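Local coordinates for coelenterazine-binding protein with bound coelenterazine (Renilla muelleri, PDB 2HQ8), which binds the luciferin coelenterazine in a calcium-dependent way, making it available for reaction with luciferase and oxygen only when calcium is bound, at residues Gln21-Thr26 / Glu34-Ile39; Gly29-Glu34 / Ile76-Ala81. All coordinates share one frame; numbering follows the deposited sequence.

Interaction 1: Gln21-Thr26 / Glu34-Ile39; sequences QRVDVT and EDYELI. With CA (calcium ion), chain D.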
loop_
_atom_site.group_PDB
_atom_site.type_symbol
_atom_site.label_atom_id
_atom_site.label_comp_id
_atom_site.label_asym_id
_atom_site.label_seq_id
_atom_site.Cartn_x
_atom_site.Cartn_y
_atom_site.Cartn_z
ATOM N N GLN A 21 -4.269 -2.438 -8.944
ATOM C CA GLN A 21 -5.425 -1.593 -9.303
ATOM C C GLN A 21 -5.572 -0.384 -8.396
ATOM O O GLN A 21 -5.831 0.702 -8.870
ATOM C CB GLN A 21 -6.703 -2.406 -9.359
ATOM C CG GLN A 21 -6.709 -3.333 -10.576
ATOM C CD GLN A 21 -8.010 -4.094 -10.726
ATOM O OE1 GLN A 21 -9.055 -3.661 -10.237
ATOM N NE2 GLN A 21 -7.948 -5.242 -11.398
ATOM N N ARG A 22 -5.340 -0.554 -7.098
ATOM C CA ARG A 22 -5.354 0.574 -6.159
ATOM C C ARG A 22 -4.241 1.594 -6.451
ATOM O O ARG A 22 -4.487 2.796 -6.393
ATOM C CB ARG A 22 -5.266 0.075 -4.702
ATOM C CG ARG A 22 -6.560 -0.620 -4.212
ATOM C CD ARG A 22 -7.846 0.201 -4.447
ATOM N NE ARG A 22 -8.394 0.027 -5.807
ATOM C CZ ARG A 22 -9.049 0.960 -6.510
ATOM N NH1 ARG A 22 -9.289 2.160 -6.001
ATOM N NH2 ARG A 22 -9.480 0.693 -7.738
ATOM N N VAL A 23 -3.040 1.100 -6.757
ATOM C CA VAL A 23 -1.872 1.964 -7.053
ATOM C C VAL A 23 -2.125 2.723 -8.354
ATOM O O VAL A 23 -1.762 3.887 -8.466
ATOM C CB VAL A 23 -0.515 1.200 -7.065
ATOM C CG1 VAL A 23 0.653 2.099 -7.559
ATOM C CG2 VAL A 23 -0.200 0.637 -5.639
ATOM N N ASP A 24 -2.801 2.083 -9.300
ATOM C CA ASP A 24 -3.156 2.791 -10.555
ATOM C C ASP A 24 -4.272 3.829 -10.344
ATOM O O ASP A 24 -5.414 3.647 -10.812
ATOM C CB ASP A 24 -3.556 1.821 -11.666
ATOM C CG ASP A 24 -3.941 2.547 -12.966
ATOM O OD1 ASP A 24 -3.568 3.721 -13.144
ATOM O OD2 ASP A 24 -4.613 1.924 -13.793
ATOM N N VAL A 25 -3.917 4.931 -9.692
ATOM C CA VAL A 25 -4.861 6.023 -9.459
ATOM C C VAL A 25 -5.133 6.828 -10.710
ATOM O O VAL A 25 -6.199 7.456 -10.813
ATOM C CB VAL A 25 -4.450 6.938 -8.296
ATOM C CG1 VAL A 25 -4.672 6.178 -6.961
ATOM C CG2 VAL A 25 -2.979 7.442 -8.448
ATOM N N THR A 26 -4.193 6.825 -11.667
ATOM C CA THR A 26 -4.460 7.550 -12.922
ATOM C C THR A 26 -5.482 6.868 -13.823
ATOM O O THR A 26 -6.005 7.515 -14.739
ATOM C CB THR A 26 -3.206 7.912 -13.740
ATOM O OG1 THR A 26 -2.633 6.727 -14.305
ATOM C CG2 THR A 26 -2.210 8.698 -12.914
ATOM N N GLU A 34 3.670 8.811 -12.190
ATOM C CA GLU A 34 2.466 9.641 -12.157
ATOM C C GLU A 34 1.456 9.182 -11.100
ATOM O O GLU A 34 0.821 10.043 -10.449
ATOM C CB GLU A 34 1.787 9.654 -13.529
ATOM C CG GLU A 34 2.589 10.464 -14.628
ATOM C CD GLU A 34 3.753 9.703 -15.302
ATOM O OE1 GLU A 34 3.965 8.500 -15.094
ATOM O OE2 GLU A 34 4.490 10.364 -16.050
ATOM N N ASP A 35 1.289 7.857 -10.969
ATOM C CA ASP A 35 0.444 7.253 -9.905
ATOM C C ASP A 35 0.923 7.624 -8.489
ATOM O O ASP A 35 0.135 8.077 -7.653
ATOM C CB ASP A 35 0.357 5.722 -10.046
ATOM C CG ASP A 35 -0.301 5.303 -11.341
ATOM O OD1 ASP A 35 -1.446 5.753 -11.576
ATOM O OD2 ASP A 35 0.307 4.530 -12.127
ATOM N N TYR A 36 2.191 7.361 -8.215
ATOM C CA TYR A 36 2.782 7.767 -6.933
ATOM C C TYR A 36 2.608 9.238 -6.662
ATOM O O TYR A 36 2.242 9.618 -5.554
ATOM C CB TYR A 36 4.256 7.311 -6.824
ATOM C CG TYR A 36 4.315 5.832 -6.579
ATOM C CD1 TYR A 36 4.077 4.923 -7.617
ATOM C CD2 TYR A 36 4.553 5.318 -5.303
ATOM C CE1 TYR A 36 4.077 3.573 -7.410
ATOM C CE2 TYR A 36 4.582 3.937 -5.088
ATOM C CZ TYR A 36 4.339 3.078 -6.159
ATOM O OH TYR A 36 4.329 1.726 -5.971
ATOM N N GLU A 37 2.832 10.072 -7.674
ATOM C CA GLU A 37 2.663 11.522 -7.488
ATOM C C GLU A 37 1.220 11.885 -7.157
ATOM O O GLU A 37 0.946 12.647 -6.211
ATOM C CB GLU A 37 3.118 12.281 -8.722
ATOM C CG GLU A 37 3.139 13.786 -8.441
ATOM C CD GLU A 37 3.401 14.620 -9.676
ATOM O OE1 GLU A 37 3.130 14.133 -10.809
ATOM O OE2 GLU A 37 3.833 15.775 -9.493
ATOM N N LEU A 38 0.290 11.281 -7.870
ATOM C CA LEU A 38 -1.123 11.570 -7.633
ATOM C C LEU A 38 -1.615 11.119 -6.250
ATOM O O LEU A 38 -2.441 11.800 -5.642
ATOM C CB LEU A 38 -1.993 10.956 -8.714
ATOM C CG LEU A 38 -3.494 11.268 -8.657
ATOM C CD1 LEU A 38 -3.751 12.771 -8.523
ATOM C CD2 LEU A 38 -4.187 10.621 -9.859
ATOM N N ILE A 39 -1.109 9.992 -5.777
ATOM C CA ILE A 39 -1.487 9.474 -4.448
ATOM C C ILE A 39 -1.036 10.512 -3.415
ATOM O O ILE A 39 -1.789 10.818 -2.487
ATOM C CB ILE A 39 -0.851 8.078 -4.183
ATOM C CG1 ILE A 39 -1.450 6.998 -5.094
ATOM C CG2 ILE A 39 -0.973 7.675 -2.699
ATOM C CD1 ILE A 39 -0.654 5.650 -5.004
HETATM CA CA CA D . -1.502 4.655 -13.792
HETATM O O HOH W 1 0.264 5.348 -15.239
#

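Interaction 2: Gly29-Glu34 / Ile76-Ala81; sequences GFISRE and ISVEEA. With CA (calcium ion), chain D.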
loop_
_atom_site.group_PDB
_atom_site.type_symbol
_atom_site.label_atom_id
_atom_site.label_comp_id
_atom_site.label_asym_id
_atom_site.label_seq_id
_atom_site.Cartn_x
_atom_site.Cartn_y
_atom_site.Cartn_z
ATOM N N GLY A 29 -4.507 1.861 -16.596
ATOM C CA GLY A 29 -4.233 0.421 -16.624
ATOM C C GLY A 29 -2.736 0.092 -16.527
ATOM O O GLY A 29 -2.310 -1.044 -16.762
ATOM N N PHE A 30 -1.969 1.104 -16.147
ATOM C CA PHE A 30 -0.533 1.002 -15.896
ATOM C C PHE A 30 -0.154 1.609 -14.539
ATOM O O PHE A 30 -0.863 2.459 -13.990
ATOM C CB PHE A 30 0.227 1.783 -16.959
ATOM C CG PHE A 30 0.141 1.173 -18.321
ATOM C CD1 PHE A 30 1.041 0.176 -18.707
ATOM C CD2 PHE A 30 -0.869 1.551 -19.197
ATOM C CE1 PHE A 30 0.959 -0.431 -19.976
ATOM C CE2 PHE A 30 -0.976 0.953 -20.459
ATOM C CZ PHE A 30 -0.055 -0.047 -20.849
ATOM N N ILE A 31 1.006 1.177 -14.058
ATOM C CA ILE A 31 1.661 1.737 -12.885
ATOM C C ILE A 31 2.872 2.544 -13.387
ATOM O O ILE A 31 3.701 2.007 -14.119
ATOM C CB ILE A 31 2.183 0.620 -11.950
ATOM C CG1 ILE A 31 1.043 -0.264 -11.424
ATOM C CG2 ILE A 31 3.028 1.237 -10.785
ATOM C CD1 ILE A 31 -0.137 0.506 -10.889
ATOM N N SER A 32 2.948 3.804 -12.961
ATOM C CA SER A 32 3.997 4.745 -13.321
ATOM C C SER A 32 4.232 5.742 -12.176
ATOM O O SER A 32 3.446 5.810 -11.171
ATOM C CB SER A 32 3.633 5.457 -14.637
ATOM O OG SER A 32 2.574 6.405 -14.476
ATOM N N ARG A 33 5.287 6.547 -12.304
ATOM C CA ARG A 33 5.529 7.530 -11.249
ATOM C C ARG A 33 4.393 8.534 -11.097
ATOM O O ARG A 33 4.181 9.049 -10.012
ATOM C CB ARG A 33 6.858 8.232 -11.476
ATOM C CG ARG A 33 6.896 9.144 -12.676
ATOM C CD ARG A 33 8.361 9.576 -12.953
ATOM N NE ARG A 33 8.921 10.458 -11.927
ATOM C CZ ARG A 33 9.827 10.118 -11.000
ATOM N NH1 ARG A 33 10.273 8.887 -10.886
ATOM N NH2 ARG A 33 10.280 11.043 -10.161
ATOM N N GLU A 34 3.670 8.811 -12.190
ATOM C CA GLU A 34 2.466 9.641 -12.157
ATOM C C GLU A 34 1.456 9.182 -11.100
ATOM O O GLU A 34 0.821 10.043 -10.449
ATOM C CB GLU A 34 1.787 9.654 -13.529
ATOM C CG GLU A 34 2.589 10.464 -14.628
ATOM C CD GLU A 34 3.753 9.703 -15.302
ATOM O OE1 GLU A 34 3.965 8.500 -15.094
ATOM O OE2 GLU A 34 4.490 10.364 -16.050
ATOM N N ILE A 76 4.383 0.125 -16.337
ATOM C CA ILE A 76 4.164 -1.328 -16.323
ATOM C C ILE A 76 2.656 -1.598 -16.199
ATOM O O ILE A 76 2.006 -1.036 -15.293
ATOM C CB ILE A 76 4.872 -2.013 -15.119
ATOM C CG1 ILE A 76 6.367 -1.613 -15.059
ATOM C CG2 ILE A 76 4.661 -3.512 -15.149
ATOM C CD1 ILE A 76 7.218 -1.867 -16.326
ATOM N N SER A 77 2.117 -2.457 -17.068
ATOM C CA SER A 77 0.666 -2.787 -17.041
ATOM C C SER A 77 0.291 -3.403 -15.691
ATOM O O SER A 77 1.086 -4.140 -15.108
ATOM C CB SER A 77 0.270 -3.733 -18.189
ATOM O OG SER A 77 0.613 -5.077 -17.936
ATOM N N VAL A 78 -0.912 -3.098 -15.206
ATOM C CA VAL A 78 -1.375 -3.664 -13.923
ATOM C C VAL A 78 -1.428 -5.188 -13.974
ATOM O O VAL A 78 -1.149 -5.885 -12.984
ATOM C CB VAL A 78 -2.736 -3.031 -13.453
ATOM C CG1 VAL A 78 -2.536 -1.583 -13.092
ATOM C CG2 VAL A 78 -3.835 -3.197 -14.501
ATOM N N GLU A 79 -1.761 -5.716 -15.152
ATOM C CA GLU A 79 -1.696 -7.150 -15.370
ATOM C C GLU A 79 -0.265 -7.726 -15.199
ATOM O O GLU A 79 -0.072 -8.690 -14.442
ATOM C CB GLU A 79 -2.280 -7.526 -16.749
ATOM C CG GLU A 79 -1.942 -8.931 -17.201
ATOM C CD GLU A 79 -2.842 -9.991 -16.596
ATOM O OE1 GLU A 79 -3.761 -9.625 -15.819
ATOM O OE2 GLU A 79 -2.623 -11.194 -16.899
ATOM N N GLU A 80 0.715 -7.163 -15.905
ATOM C CA GLU A 80 2.103 -7.610 -15.751
ATOM C C GLU A 80 2.580 -7.463 -14.295
ATOM O O GLU A 80 3.176 -8.381 -13.742
ATOM C CB GLU A 80 3.041 -6.846 -16.675
ATOM C CG GLU A 80 4.521 -7.254 -16.523
ATOM C CD GLU A 80 5.461 -6.365 -17.310
ATOM O OE1 GLU A 80 5.128 -6.036 -18.491
ATOM O OE2 GLU A 80 6.533 -5.984 -16.750
ATOM N N ALA A 81 2.348 -6.295 -13.723
ATOM C CA ALA A 81 2.770 -5.992 -12.347
ATOM C C ALA A 81 2.253 -7.065 -11.386
ATOM O O ALA A 81 3.011 -7.592 -10.561
ATOM C CB ALA A 81 2.295 -4.607 -11.942
HETATM CA CA CA D . -1.502 4.655 -13.792
HETATM O O HOH W 1 0.264 5.348 -15.239
#

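Interaction 1: Gln21-Thr26 / Glu34-Ile39
Val23, on the last helical turn of 6-23, lays CG1 against the ring of Tyr36, 3.7 Å from CE1, where the two helices of the first EF-hand flank its calcium-binding loop. The ring goes on to pack against helix 51-67 through Val64 and Ala65. The carbonyl of Val23 also faces helix 33-46, with O 3.2 Å from Asp35 CB, and accepts from Val25 N in the inverse gamma turn centred on Asp24.

At Asp24 the chain leaves the helix. Its carboxylate swings back to the metal because chi1 of 179° sets CG anti to the backbone N; OD1 binds the ion, while OD2 takes the N-H of Gly29. This carboxylate plane stands 74° from that of Asp35.

Val25 carries the apolar part of the contact: CG2 sits 3.7 Å from both Leu38 CB and Ile39 CG1, packing the loop on the helix.

Thr26 is held twice. Its OG1 is a calcium ligand, and its N runs an almost straight bond of 3.0 Å to Asp35 OD1, which it meets nearly along the C-O axis. That bond, the two calcium contacts and the N-H of Ser32 at OD2 together hold the carboxylate of Asp35. Asp28 OD1, Phe30 O and a water complete the shell, in which Asp35 is bidentate, its OD1 and OD2 each 2.5 Å from the calcium ion.

Interaction 2: Gly29-Glu34 / Ile76-Ala81
Ile31 and Ile76 pair across a miniature antiparallel sheet, and their backbones are bonded both ways: Ile31 N reaches Ile76 O at 2.7 Å, and Ile76 N returns to Ile31 O at 3.0 Å. Both bonds are close to straight, with the donors tilted moderately from the carbonyl planes. The two isoleucine side chains lie on the same face of the sheet. From there Ile31 extends CD1 to within 3.9 Å of Val78 CG1, the side chains crossing at about a right angle, and also packs on Val23 of helix 6-23.

Val78 opens helix 78-89. Its N-H donates to Gly29 O at 2.9 Å, coming from above the carbonyl plane, while both of its methyls lie against the same glycine carbonyl. Just before it, Ser77 caps the helix: with chi1 at 79°, OG is placed to accept from Glu80 N.

Phe30 forms the neighbouring non-hydrogen-bonded pair with Ser77. Its side chain sets out away from the partner strand, yet CD1 comes 3.3 Å from Ser77 N and Ile76 C lies at the ring edge; Arg75 makes a cation-pi contact with the ring. Replacing the ring with the methyl of an alanine is likely to leave Arg75 without its cation-pi partner and to uncover the backbone at Ser77. The backbone O of Phe30 is a calcium ligand, 2.3 Å from the ion. Water 1, also on the metal, donates to Ser32 OG, whose hydroxyl donates in turn to Glu34 OE1. A short two-stranded antiparallel bridge between their loops is the hallmark of paired EF-hands.

How the interactions relate
From the N terminus, helix 6-23 runs into the calcium loop, and interaction 1 closes that loop locally by bringing its start back to helix 33-46, with only seven residues between the segments. Residues 29-34 fall almost wholly inside this gap, so the two contacts cross, sharing Glu34. Interaction 2 then spans a far longer excursion, through helix 51-67, before residues 76-81 return to the strand 30-31. The first contact therefore joins the two helices of one EF-hand, and the second ties that hand to its partner. They meet at the calcium ion and water 1, which belong to both.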